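Local coordinates for protein ethylbenzene dehydrogenase alpha-subunit (Aromatoleum aromaticum, PDB 2IVF) that serves as the alpha subunit of a molybdopterin-family oxidoreductase, carrying a molybdenum atom, an iron-sulfur cluster and the two ligands MGD and MD1, at residues A[603-608]-A[630-635]; A[609-614]-A[639-644]; A[186-191]-A[204-209]. All blocks are in the same frame, centred on the assembly; numbering follows the deposited sequence.

Contact 1: A[603-608]-A[630-635]. With MD1 (phosphoric acid 4-(2-amino-4-oxo-3,4,5,6,-tetrahydro-pteridin-6-yl)-2-hydroxy-3,4-dimercapto-but-3-en-yl ester guanylate ester), chain N.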
loop_
_atom_site.group_PDB
_atom_site.type_symbol
_atom_site.label_atom_id
_atom_site.label_comp_id
_atom_site.label_asym_id
_atom_site.label_seq_id
_atom_site.Cartn_x
_atom_site.Cartn_y
_atom_site.Cartn_z
ATOM N N TYR A 603 -28.300 -6.635 10.988
ATOM C CA TYR A 603 -27.201 -6.704 10.071
ATOM C C TYR A 603 -26.001 -6.258 10.806
ATOM O O TYR A 603 -25.983 -5.160 11.313
ATOM C CB TYR A 603 -27.478 -5.801 8.883
ATOM C CG TYR A 603 -26.422 -5.819 7.837
ATOM C CD1 TYR A 603 -25.307 -4.965 7.928
ATOM C CD2 TYR A 603 -26.519 -6.666 6.738
ATOM C CE1 TYR A 603 -24.353 -4.964 6.949
ATOM C CE2 TYR A 603 -25.571 -6.651 5.749
ATOM C CZ TYR A 603 -24.497 -5.813 5.857
ATOM O OH TYR A 603 -23.541 -5.821 4.877
ATOM N N MET A 604 -25.006 -7.137 10.887
ATOM C CA MET A 604 -23.804 -6.870 11.637
ATOM C C MET A 604 -22.644 -6.583 10.695
ATOM O O MET A 604 -22.334 -7.380 9.815
ATOM C CB MET A 604 -23.471 -8.079 12.499
ATOM C CG MET A 604 -22.195 -7.991 13.237
ATOM S SD MET A 604 -22.140 -9.328 14.409
ATOM C CE MET A 604 -20.452 -9.242 14.985
ATOM N N LEU A 605 -22.024 -5.424 10.895
ATOM C CA LEU A 605 -20.814 -5.015 10.163
ATOM C C LEU A 605 -19.612 -5.323 11.035
ATOM O O LEU A 605 -19.481 -4.785 12.145
ATOM C CB LEU A 605 -20.857 -3.521 9.851
ATOM C CG LEU A 605 -21.876 -3.012 8.841
ATOM C CD1 LEU A 605 -22.155 -1.526 9.069
ATOM C CD2 LEU A 605 -21.318 -3.259 7.444
ATOM N N LEU A 606 -18.756 -6.216 10.555
ATOM C CA LEU A 606 -17.532 -6.598 11.231
ATOM C C LEU A 606 -16.534 -6.927 10.134
ATOM O O LEU A 606 -16.816 -7.792 9.279
ATOM C CB LEU A 606 -17.755 -7.819 12.110
ATOM C CG LEU A 606 -16.474 -8.458 12.671
ATOM C CD1 LEU A 606 -15.723 -7.511 13.657
ATOM C CD2 LEU A 606 -16.876 -9.801 13.342
ATOM N N SER A 607 -15.435 -6.193 10.100
ATOM C CA SER A 607 -14.414 -6.361 9.056
ATOM C C SER A 607 -15.042 -6.443 7.642
ATOM O O SER A 607 -14.658 -7.262 6.787
ATOM C CB SER A 607 -13.524 -7.565 9.356
ATOM O OG SER A 607 -13.045 -7.484 10.692
ATOM N N GLN A 608 -15.968 -5.523 7.401
ATOM C CA GLN A 608 -16.662 -5.484 6.147
ATOM C C GLN A 608 -17.265 -4.106 5.957
ATOM O O GLN A 608 -17.710 -3.474 6.918
ATOM C CB GLN A 608 -17.745 -6.552 6.142
ATOM C CG GLN A 608 -18.299 -6.860 4.765
ATOM C CD GLN A 608 -19.698 -6.325 4.481
ATOM O OE1 GLN A 608 -19.997 -6.033 3.307
ATOM N NE2 GLN A 608 -20.582 -6.209 5.534
ATOM N N LYS A 630 -34.050 -3.358 10.647
ATOM C CA LYS A 630 -34.397 -2.721 11.931
ATOM C C LYS A 630 -33.136 -2.280 12.693
ATOM O O LYS A 630 -33.176 -1.304 13.462
ATOM C CB LYS A 630 -35.162 -3.690 12.824
ATOM C CG LYS A 630 -36.546 -4.051 12.307
ATOM C CD LYS A 630 -37.590 -2.929 12.483
ATOM C CE LYS A 630 -38.264 -2.978 13.861
ATOM N NZ LYS A 630 -39.365 -1.961 14.078
ATOM N N MET A 631 -32.046 -3.017 12.514
ATOM C CA MET A 631 -30.794 -2.703 13.215
ATOM C C MET A 631 -29.610 -2.971 12.340
ATOM O O MET A 631 -29.406 -4.089 11.845
ATOM C CB MET A 631 -30.680 -3.538 14.495
ATOM C CG MET A 631 -29.355 -3.507 15.198
ATOM S SD MET A 631 -28.927 -1.861 15.799
ATOM C CE MET A 631 -30.278 -1.597 17.000
ATOM N N ILE A 632 -28.768 -1.951 12.225
ATOM C CA ILE A 632 -27.502 -2.093 11.592
ATOM C C ILE A 632 -26.511 -1.702 12.637
ATOM O O ILE A 632 -26.578 -0.583 13.158
ATOM C CB ILE A 632 -27.354 -1.147 10.387
ATOM C CG1 ILE A 632 -28.492 -1.390 9.415
ATOM C CG2 ILE A 632 -25.999 -1.368 9.759
ATOM C CD1 ILE A 632 -28.564 -0.406 8.194
ATOM N N PHE A 633 -25.612 -2.614 12.982
ATOM C CA PHE A 633 -24.600 -2.268 13.965
ATOM C C PHE A 633 -23.234 -2.672 13.473
ATOM O O PHE A 633 -23.073 -3.654 12.731
ATOM C CB PHE A 633 -24.917 -2.835 15.346
ATOM C CG PHE A 633 -24.826 -4.358 15.445
ATOM C CD1 PHE A 633 -25.847 -5.156 14.973
ATOM C CD2 PHE A 633 -23.722 -4.974 16.023
ATOM C CE1 PHE A 633 -25.795 -6.545 15.116
ATOM C CE2 PHE A 633 -23.658 -6.370 16.114
ATOM C CZ PHE A 633 -24.690 -7.139 15.667
ATOM N N ALA A 634 -22.255 -1.875 13.864
ATOM C CA ALA A 634 -20.909 -2.039 13.405
ATOM C C ALA A 634 -19.992 -2.218 14.591
ATOM O O ALA A 634 -20.137 -1.520 15.612
ATOM C CB ALA A 634 -20.477 -0.852 12.618
ATOM N N LEU A 635 -19.049 -3.144 14.427
ATOM C CA LEU A 635 -17.934 -3.306 15.330
ATOM C C LEU A 635 -16.736 -2.780 14.590
ATOM O O LEU A 635 -16.172 -3.476 13.737
ATOM C CB LEU A 635 -17.719 -4.752 15.707
ATOM C CG LEU A 635 -18.596 -5.273 16.824
ATOM C CD1 LEU A 635 -19.970 -5.474 16.288
ATOM C CD2 LEU A 635 -18.011 -6.595 17.398
HETATM P PB MD1 N . -13.644 -5.064 3.238
HETATM O O3B MD1 N . -12.614 -3.896 3.514
HETATM O O1B MD1 N . -13.225 -6.221 4.071
HETATM O O2B MD1 N . -15.046 -4.592 3.176
HETATM O O3A MD1 N . -13.289 -5.431 1.736
HETATM C C10 MD1 N . -12.296 -6.420 1.384
HETATM C C11 MD1 N . -12.175 -6.296 -0.126
HETATM O O11 MD1 N . -11.346 -5.099 -0.310
HETATM C C12 MD1 N . -11.435 -7.479 -0.690
HETATM S S12 MD1 N . -10.506 -8.520 0.300
HETATM C C13 MD1 N . -11.420 -7.730 -2.039
HETATM S S13 MD1 N . -10.556 -9.016 -2.709
HETATM C C14 MD1 N . -12.180 -6.913 -3.012
HETATM N N15 MD1 N . -11.465 -6.230 -4.036
HETATM C C16 MD1 N . -12.094 -5.358 -4.885
HETATM C C15 MD1 N . -11.348 -4.834 -5.925
HETATM O O14 MD1 N . -10.140 -5.152 -6.095
HETATM N N17 MD1 N . -11.996 -3.915 -6.684
HETATM C C17 MD1 N . -13.337 -3.592 -6.469
HETATM N N16 MD1 N . -13.873 -2.701 -7.291
HETATM N N18 MD1 N . -14.043 -4.159 -5.478
HETATM C C20 MD1 N . -13.439 -5.032 -4.700
HETATM N N8 MD1 N . -14.162 -5.647 -3.729
HETATM C C7 MD1 N . -13.625 -6.562 -2.757
HETATM P PA MD1 N . -12.741 -2.465 4.239
HETATM O O1A MD1 N . -11.352 -2.133 4.677
HETATM O O2A MD1 N . -13.393 -1.533 3.291
HETATM O "O5'" MD1 N . -13.683 -2.674 5.489
HETATM C "C5'" MD1 N . -13.135 -3.412 6.575
HETATM C "C4'" MD1 N . -13.340 -2.670 7.831
HETATM O "O4'" MD1 N . -12.609 -3.425 8.789
HETATM C "C1'" MD1 N . -12.198 -2.462 9.760
HETATM N N9 MD1 N . -11.097 -2.906 10.627
HETATM C C4 MD1 N . -11.272 -3.274 11.888
HETATM N N3 MD1 N . -12.412 -3.351 12.614
HETATM C C2 MD1 N . -12.372 -3.765 13.881
HETATM N N2 MD1 N . -13.513 -3.860 14.614
HETATM N N1 MD1 N . -11.136 -4.025 14.441
HETATM C C6 MD1 N . -9.943 -3.965 13.762
HETATM O O6 MD1 N . -8.904 -4.288 14.338
HETATM C C5 MD1 N . -10.006 -3.579 12.414
HETATM N N7 MD1 N . -9.110 -3.379 11.454
HETATM C C8 MD1 N . -9.787 -2.982 10.373
HETATM C "C2'" MD1 N . -11.743 -1.258 8.941
HETATM O "O2'" MD1 N . -11.793 -0.007 9.669
HETATM C "C3'" MD1 N . -12.667 -1.296 7.714
HETATM O "O3'" MD1 N . -13.673 -0.251 7.756
HETATM O O HOH W 1 -14.869 -3.711 11.450
#

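Contact 2: A[609-614]-A[639-644]. With MD1 (phosphoric acid 4-(2-amino-4-oxo-3,4,5,6,-tetrahydro-pteridin-6-yl)-2-hydroxy-3,4-dimercapto-but-3-en-yl ester guanylate ester), chain N.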
loop_
_atom_site.group_PDB
_atom_site.type_symbol
_atom_site.label_atom_id
_atom_site.label_comp_id
_atom_site.label_asym_id
_atom_site.label_seq_id
_atom_site.Cartn_x
_atom_site.Cartn_y
_atom_site.Cartn_z
ATOM N N ASN A 609 -17.314 -3.662 4.700
ATOM C CA ASN A 609 -17.666 -2.273 4.371
ATOM C C ASN A 609 -18.440 -2.318 3.057
ATOM O O ASN A 609 -17.877 -2.061 2.036
ATOM C CB ASN A 609 -16.317 -1.516 4.257
ATOM C CG ASN A 609 -16.440 -0.009 4.081
ATOM O OD1 ASN A 609 -17.501 0.585 4.238
ATOM N ND2 ASN A 609 -15.331 0.617 3.767
ATOM N N PRO A 610 -19.724 -2.721 3.080
ATOM C CA PRO A 610 -20.456 -3.010 1.831
ATOM C C PRO A 610 -20.589 -1.829 0.897
ATOM O O PRO A 610 -20.687 -2.003 -0.317
ATOM C CB PRO A 610 -21.852 -3.468 2.310
ATOM C CG PRO A 610 -22.013 -2.963 3.690
ATOM C CD PRO A 610 -20.577 -2.923 4.265
ATOM N N MET A 611 -20.601 -0.608 1.444
ATOM C CA MET A 611 -20.751 0.549 0.591
ATOM C C MET A 611 -19.664 0.654 -0.487
ATOM O O MET A 611 -19.923 1.231 -1.539
ATOM C CB MET A 611 -20.819 1.826 1.390
ATOM C CG MET A 611 -22.064 1.927 2.234
ATOM S SD MET A 611 -23.639 1.993 1.286
ATOM C CE MET A 611 -23.439 3.535 0.439
ATOM N N ARG A 612 -18.454 0.147 -0.243
ATOM C CA ARG A 612 -17.471 0.009 -1.360
ATOM C C ARG A 612 -17.228 -1.444 -1.833
ATOM O O ARG A 612 -16.851 -1.684 -2.989
ATOM C CB ARG A 612 -16.127 0.659 -1.037
ATOM C CG ARG A 612 -15.474 0.195 0.240
ATOM C CD ARG A 612 -14.004 0.090 0.087
ATOM N NE ARG A 612 -13.646 -0.926 -0.889
ATOM C CZ ARG A 612 -13.202 -2.157 -0.613
ATOM N NH1 ARG A 612 -13.064 -2.589 0.645
ATOM N NH2 ARG A 612 -12.916 -2.984 -1.611
ATOM N N ARG A 613 -17.392 -2.411 -0.942
ATOM C CA ARG A 613 -17.075 -3.790 -1.256
ATOM C C ARG A 613 -18.095 -4.399 -2.206
ATOM O O ARG A 613 -17.700 -5.006 -3.214
ATOM C CB ARG A 613 -17.014 -4.671 -0.016
ATOM C CG ARG A 613 -16.627 -6.107 -0.383
ATOM C CD ARG A 613 -17.108 -7.135 0.589
ATOM N NE ARG A 613 -16.277 -7.111 1.802
ATOM C CZ ARG A 613 -16.271 -8.100 2.690
ATOM N NH1 ARG A 613 -17.023 -9.165 2.500
ATOM N NH2 ARG A 613 -15.503 -8.037 3.774
ATOM N N LYS A 614 -19.381 -4.266 -1.910
ATOM C CA LYS A 614 -20.399 -4.772 -2.839
ATOM C C LYS A 614 -20.401 -3.981 -4.120
ATOM O O LYS A 614 -20.428 -2.749 -4.119
ATOM C CB LYS A 614 -21.821 -4.784 -2.289
ATOM C CG LYS A 614 -22.222 -6.068 -1.575
ATOM C CD LYS A 614 -21.307 -6.379 -0.418
ATOM C CE LYS A 614 -21.943 -7.444 0.477
ATOM N NZ LYS A 614 -20.991 -8.022 1.486
ATOM N N MET A 639 -14.382 5.024 11.377
ATOM C CA MET A 639 -15.660 5.458 10.821
ATOM C C MET A 639 -15.664 5.204 9.316
ATOM O O MET A 639 -15.326 6.075 8.495
ATOM C CB MET A 639 -16.003 6.898 11.162
ATOM C CG MET A 639 -17.374 7.264 10.677
ATOM S SD MET A 639 -18.691 6.349 11.508
ATOM C CE MET A 639 -18.792 7.155 13.092
ATOM N N SER A 640 -15.989 3.960 8.971
ATOM C CA SER A 640 -16.091 3.547 7.572
ATOM C C SER A 640 -17.304 4.173 6.945
ATOM O O SER A 640 -18.196 4.622 7.634
ATOM C CB SER A 640 -16.198 2.016 7.464
ATOM O OG SER A 640 -17.436 1.553 7.930
ATOM N N SER A 641 -17.328 4.188 5.618
ATOM C CA SER A 641 -18.465 4.694 4.908
ATOM C C SER A 641 -19.706 3.911 5.267
ATOM O O SER A 641 -20.799 4.499 5.383
ATOM C CB SER A 641 -18.211 4.665 3.396
ATOM O OG SER A 641 -18.036 3.357 2.950
ATOM N N SER A 642 -19.566 2.595 5.476
ATOM C CA SER A 642 -20.750 1.780 5.837
ATOM C C SER A 642 -21.239 2.008 7.268
ATOM O O SER A 642 -22.454 1.982 7.521
ATOM C CB SER A 642 -20.528 0.276 5.569
ATOM O OG SER A 642 -20.073 0.082 4.237
ATOM N N ALA A 643 -20.303 2.197 8.195
ATOM C CA ALA A 643 -20.612 2.537 9.585
ATOM C C ALA A 643 -21.394 3.831 9.693
ATOM O O ALA A 643 -22.179 4.009 10.616
ATOM C CB ALA A 643 -19.296 2.616 10.444
ATOM N N MET A 644 -21.184 4.747 8.744
ATOM C CA MET A 644 -21.951 5.987 8.703
ATOM C C MET A 644 -23.439 5.755 8.545
ATOM O O MET A 644 -24.237 6.625 8.863
ATOM C CB MET A 644 -21.393 6.923 7.634
ATOM C CG MET A 644 -20.051 7.536 8.084
ATOM S SD MET A 644 -20.275 8.673 9.464
ATOM C CE MET A 644 -21.192 10.038 8.709
HETATM P PB MD1 N . -13.644 -5.064 3.238
HETATM O O3B MD1 N . -12.614 -3.896 3.514
HETATM O O1B MD1 N . -13.225 -6.221 4.071
HETATM O O2B MD1 N . -15.046 -4.592 3.176
HETATM O O3A MD1 N . -13.289 -5.431 1.736
HETATM C C10 MD1 N . -12.296 -6.420 1.384
HETATM C C11 MD1 N . -12.175 -6.296 -0.126
HETATM O O11 MD1 N . -11.346 -5.099 -0.310
HETATM C C12 MD1 N . -11.435 -7.479 -0.690
HETATM S S12 MD1 N . -10.506 -8.520 0.300
HETATM C C13 MD1 N . -11.420 -7.730 -2.039
HETATM S S13 MD1 N . -10.556 -9.016 -2.709
HETATM C C14 MD1 N . -12.180 -6.913 -3.012
HETATM N N15 MD1 N . -11.465 -6.230 -4.036
HETATM C C16 MD1 N . -12.094 -5.358 -4.885
HETATM C C15 MD1 N . -11.348 -4.834 -5.925
HETATM O O14 MD1 N . -10.140 -5.152 -6.095
HETATM N N17 MD1 N . -11.996 -3.915 -6.684
HETATM C C17 MD1 N . -13.337 -3.592 -6.469
HETATM N N16 MD1 N . -13.873 -2.701 -7.291
HETATM N N18 MD1 N . -14.043 -4.159 -5.478
HETATM C C20 MD1 N . -13.439 -5.032 -4.700
HETATM N N8 MD1 N . -14.162 -5.647 -3.729
HETATM C C7 MD1 N . -13.625 -6.562 -2.757
HETATM P PA MD1 N . -12.741 -2.465 4.239
HETATM O O1A MD1 N . -11.352 -2.133 4.677
HETATM O O2A MD1 N . -13.393 -1.533 3.291
HETATM O "O5'" MD1 N . -13.683 -2.674 5.489
HETATM C "C5'" MD1 N . -13.135 -3.412 6.575
HETATM C "C4'" MD1 N . -13.340 -2.670 7.831
HETATM O "O4'" MD1 N . -12.609 -3.425 8.789
HETATM C "C1'" MD1 N . -12.198 -2.462 9.760
HETATM N N9 MD1 N . -11.097 -2.906 10.627
HETATM C C4 MD1 N . -11.272 -3.274 11.888
HETATM N N3 MD1 N . -12.412 -3.351 12.614
HETATM C C2 MD1 N . -12.372 -3.765 13.881
HETATM N N2 MD1 N . -13.513 -3.860 14.614
HETATM N N1 MD1 N . -11.136 -4.025 14.441
HETATM C C6 MD1 N . -9.943 -3.965 13.762
HETATM O O6 MD1 N . -8.904 -4.288 14.338
HETATM C C5 MD1 N . -10.006 -3.579 12.414
HETATM N N7 MD1 N . -9.110 -3.379 11.454
HETATM C C8 MD1 N . -9.787 -2.982 10.373
HETATM C "C2'" MD1 N . -11.743 -1.258 8.941
HETATM O "O2'" MD1 N . -11.793 -0.007 9.669
HETATM C "C3'" MD1 N . -12.667 -1.296 7.714
HETATM O "O3'" MD1 N . -13.673 -0.251 7.756
#

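Contact 3: A[186-191]-A[204-209]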
loop_
_atom_site.group_PDB
_atom_site.type_symbol
_atom_site.label_atom_id
_atom_site.label_comp_id
_atom_site.label_asym_id
_atom_site.label_seq_id
_atom_site.Cartn_x
_atom_site.Cartn_y
_atom_site.Cartn_z
ATOM N N PHE A 186 -30.998 -12.513 11.032
ATOM C CA PHE A 186 -29.688 -12.005 11.423
ATOM C C PHE A 186 -28.678 -12.368 10.357
ATOM O O PHE A 186 -28.588 -13.530 9.968
ATOM C CB PHE A 186 -29.229 -12.621 12.757
ATOM C CG PHE A 186 -27.879 -12.123 13.223
ATOM C CD1 PHE A 186 -27.794 -10.984 13.985
ATOM C CD2 PHE A 186 -26.712 -12.843 12.965
ATOM C CE1 PHE A 186 -26.566 -10.523 14.430
ATOM C CE2 PHE A 186 -25.465 -12.370 13.380
ATOM C CZ PHE A 186 -25.390 -11.225 14.112
ATOM N N ILE A 187 -27.913 -11.368 9.906
ATOM C CA ILE A 187 -26.912 -11.552 8.886
ATOM C C ILE A 187 -25.646 -10.939 9.358
ATOM O O ILE A 187 -25.601 -9.748 9.631
ATOM C CB ILE A 187 -27.336 -10.894 7.522
ATOM C CG1 ILE A 187 -28.715 -11.404 7.145
ATOM C CG2 ILE A 187 -26.327 -11.204 6.365
ATOM C CD1 ILE A 187 -29.182 -10.804 5.898
ATOM N N LEU A 188 -24.615 -11.766 9.503
ATOM C CA LEU A 188 -23.271 -11.273 9.664
ATOM C C LEU A 188 -22.697 -11.375 8.265
ATOM O O LEU A 188 -22.329 -12.451 7.796
ATOM C CB LEU A 188 -22.485 -12.128 10.644
ATOM C CG LEU A 188 -20.999 -11.818 10.792
ATOM C CD1 LEU A 188 -20.719 -10.311 10.964
ATOM C CD2 LEU A 188 -20.442 -12.640 11.981
ATOM N N ASP A 189 -22.644 -10.253 7.588
ATOM C CA ASP A 189 -22.382 -10.268 6.152
ATOM C C ASP A 189 -20.902 -10.374 5.902
ATOM O O ASP A 189 -20.202 -9.389 6.018
ATOM C CB ASP A 189 -22.926 -8.985 5.575
ATOM C CG ASP A 189 -22.846 -8.935 4.059
ATOM O OD1 ASP A 189 -22.315 -9.901 3.448
ATOM O OD2 ASP A 189 -23.321 -7.923 3.493
ATOM N N ALA A 190 -20.435 -11.559 5.544
ATOM C CA ALA A 190 -19.134 -11.725 4.905
ATOM C C ALA A 190 -18.020 -10.989 5.683
ATOM O O ALA A 190 -17.245 -10.228 5.095
ATOM C CB ALA A 190 -19.188 -11.256 3.365
ATOM N N PRO A 191 -17.888 -11.253 7.007
ATOM C CA PRO A 191 -16.806 -10.545 7.700
ATOM C C PRO A 191 -15.459 -11.035 7.229
ATOM O O PRO A 191 -15.277 -12.256 7.030
ATOM C CB PRO A 191 -17.004 -10.951 9.179
ATOM C CG PRO A 191 -17.673 -12.244 9.100
ATOM C CD PRO A 191 -18.575 -12.180 7.902
ATOM N N PHE A 204 -18.086 -15.439 13.734
ATOM C CA PHE A 204 -18.547 -16.731 13.228
ATOM C C PHE A 204 -19.179 -17.591 14.320
ATOM O O PHE A 204 -20.243 -18.205 14.131
ATOM C CB PHE A 204 -17.378 -17.451 12.575
ATOM C CG PHE A 204 -17.675 -18.862 12.180
ATOM C CD1 PHE A 204 -18.785 -19.172 11.400
ATOM C CD2 PHE A 204 -16.832 -19.885 12.577
ATOM C CE1 PHE A 204 -19.062 -20.474 11.031
ATOM C CE2 PHE A 204 -17.115 -21.218 12.213
ATOM C CZ PHE A 204 -18.245 -21.501 11.455
ATOM N N ARG A 205 -18.531 -17.608 15.484
ATOM C CA ARG A 205 -19.004 -18.381 16.607
ATOM C C ARG A 205 -20.386 -17.860 17.020
ATOM O O ARG A 205 -21.313 -18.615 17.316
ATOM C CB ARG A 205 -17.989 -18.265 17.740
ATOM C CG ARG A 205 -18.272 -19.128 18.948
ATOM C CD ARG A 205 -17.099 -19.025 19.934
ATOM N NE ARG A 205 -17.363 -19.899 21.049
ATOM C CZ ARG A 205 -17.165 -21.211 21.039
ATOM N NH1 ARG A 205 -16.681 -21.808 19.975
ATOM N NH2 ARG A 205 -17.471 -21.914 22.090
ATOM N N MET A 206 -20.507 -16.540 17.089
ATOM C CA MET A 206 -21.787 -15.909 17.412
ATOM C C MET A 206 -22.888 -16.314 16.442
ATOM O O MET A 206 -23.955 -16.744 16.846
ATOM C CB MET A 206 -21.599 -14.394 17.409
ATOM C CG MET A 206 -22.845 -13.575 17.712
ATOM S SD MET A 206 -22.657 -11.921 17.013
ATOM C CE MET A 206 -21.641 -12.216 15.581
ATOM N N THR A 207 -22.609 -16.191 15.154
ATOM C CA THR A 207 -23.605 -16.480 14.143
ATOM C C THR A 207 -23.967 -17.948 14.184
ATOM O O THR A 207 -25.133 -18.323 14.218
ATOM C CB THR A 207 -23.106 -16.041 12.750
ATOM O OG1 THR A 207 -22.630 -14.680 12.840
ATOM C CG2 THR A 207 -24.259 -16.172 11.719
ATOM N N TYR A 208 -22.953 -18.792 14.275
ATOM C CA TYR A 208 -23.184 -20.235 14.437
ATOM C C TYR A 208 -24.020 -20.594 15.681
ATOM O O TYR A 208 -24.972 -21.418 15.642
ATOM C CB TYR A 208 -21.820 -20.903 14.481
ATOM C CG TYR A 208 -21.838 -22.355 14.769
ATOM C CD1 TYR A 208 -22.701 -23.220 14.094
ATOM C CD2 TYR A 208 -20.951 -22.898 15.702
ATOM C CE1 TYR A 208 -22.679 -24.575 14.355
ATOM C CE2 TYR A 208 -20.938 -24.244 15.972
ATOM C CZ TYR A 208 -21.798 -25.079 15.294
ATOM O OH TYR A 208 -21.779 -26.425 15.568
ATOM N N LEU A 209 -23.684 -19.997 16.815
ATOM C CA LEU A 209 -24.484 -20.269 17.995
ATOM C C LEU A 209 -25.942 -19.828 17.799
ATOM O O LEU A 209 -26.853 -20.466 18.314
ATOM C CB LEU A 209 -23.875 -19.609 19.215
ATOM C CG LEU A 209 -22.608 -20.272 19.764
ATOM C CD1 LEU A 209 -22.089 -19.484 20.961
ATOM C CD2 LEU A 209 -22.914 -21.680 20.190
#

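Contact 1: A[603-608]-A[630-635]
Strands 602-606 and 631-636 are parallel neighbours in a mixed sheet, paired here from Tyr603 to Leu605 and from Met631 to Leu635. With the helices 610-613 and 617-625 between them they form a beta-alpha-beta unit. Four backbone bonds zip the pair. Tyr603 N gives to Met631 O, Phe633 N to Tyr603 O, and Leu635 N to Leu605 O. Leu605 N gives to Phe633 O in an almost straight bond of 2.8 Å (178°). On one face of the sheet Phe633 lies beside Met604. The Phe633 CG sits between its backbone N and carbonyl carbon (chi1 68°), which swings the ring back toward the neighbouring strand. Met604 CA then lies over the ring face, and Met604 CB is 3.5 Å from Phe633 CZ. The extended Met604 chain carries SD to an oblique position 4.6 Å from the centroid of the Phe633 ring, a Met-aromatic contact. The methyl CE goes on to Leu635 CD1. Helix 687-704 packs on this face through Ile691 and Ile694. On the opposite face Leu605 CD1 meets Ile632 CG2 at 3.9 Å, and Leu605 CB meets Ala634 CB. Tyr603 OH is hydrogen-bonded to Asp189 OD2 and accepts a second bond from Gln608 NE2. The C-terminal side of the pair reaches the ligand MD1. There Leu635 O accepts from MD1 N2 at 2.8 Å, and also from a water, 2.6 Å away, which accepts from Ser607 N.

Contact 2: A[609-614]-A[639-644]
The carboxamide of Asn609 meets Ser642 through its oxygen. Ser642 OG donates to Asn609 OD1 in the carbonyl plane, on a lone pair, at 2.6 Å. The Ser642 backbone N reaches the same Asn609 OD1 at 3.1 Å, tilted 19° from that plane. The two guanidinium groups face MD1 with their edges: O3B lies in the plane of Arg612, and the phosphorus PB in that of Arg613. Phe920 adds a cation-pi contact to Arg612. The amide nitrogen of Asn609 turns the other way from OD1, and ND2 gives a bond to MD1 O2A at 2.9 Å and another to Asp922. Two bonds from Ser642 on OD1 thus fix the flip of the amide. The same Ser642 OG accepts from Met611 N at 2.9 Å, so a hydroxyl from the loop holds the first turn of helix 610-613. Pro610 CD is pressed against Ser642 CB at 3.5 Å, tighter than usual. Ser641 OG stands near OD1 but bonds to Asp922. Arg612 NH1 gives to MD1 O2A and O3A, while its NH2 gives to MD1 O11 at 2.9 Å. Arg613 NE gives to MD1 O2B, and its NH2 to MD1 O1B at 2.9 Å. Ser640 OG accepts from Ala643 N, an ST motif in the loop. Together these groups form a diphosphate-binding site at a short helix, within the MD1 pocket of a molybdopterin oxidoreductase.

Contact 3: A[186-191]-A[204-209]
Strand 186-188 and the helix segment 204-209 run in nearly opposite directions, at 156°, with their axes 9.4 Å apart at closest approach. Phe186 and Leu188 point from the strand toward the helix, and Met206 and Thr207 point back. No hydrogen bond crosses between them; the contact rests on side-chain packing. Thr207 OG1 is the middle of it. Thr207 OG1 lies in the plane of the Phe186 ring, at its edge, 3.7 Å from Phe186 CE2. On the Leu188 side, Thr207 OG1 is 3.1 Å from Leu188 CD2 and 3.4 Å from Leu188 CB. The hydroxyl is placed beside its own backbone N (chi1 -50°), where it bonds to Gly203 O one turn earlier in the helix. Its polar need is therefore met inside the helix, and the strand sees it mostly as a packing atom. The Met206 and Phe186 side chains cross at about a right angle. Met206 SD lies 4.0 Å from Phe186 CZ and 5.2 Å from the ring centroid, oblique to the ring normal, which makes a Met-aromatic contact. The bend at its last torsion (chi3 31°) carries Met206 CE toward Leu188 CD2, 3.8 Å away. Met206 CE is also 4.1 Å from Phe186 CZ, so the one methyl touches both strand residues. The packing joins helix 197-210 to one face of the sheet at strand 186-188. Strand 602-606 lies next in that sheet, and its Met604 touches Phe186, Leu188 and Met206. Helix 687-704 flanks the same cluster, with Ile691 and Leu695 against Met206.

Contact 3 comes first along the chain and closes a short loop, with 12 residues between its segments, before the others begin. Contact 1 opens at 603-608 and contact 2 follows at once at 609-614. Contact 1 closes at 630-635, then contact 2 at 639-644, so the two cross. Strand 186-188 of contact 3 lies beside strand 602-606 of contact 1, with Met604 N 3.0 Å from Ile187 O. Contacts 1 and 2 both touch MD1. Contact 2 also reaches contact 3 through the Lys614 to Asp189 salt bridge. Together they tie one sheet to helix 197-210, to helix 610-613 and to the MD1-binding loop at 639-644.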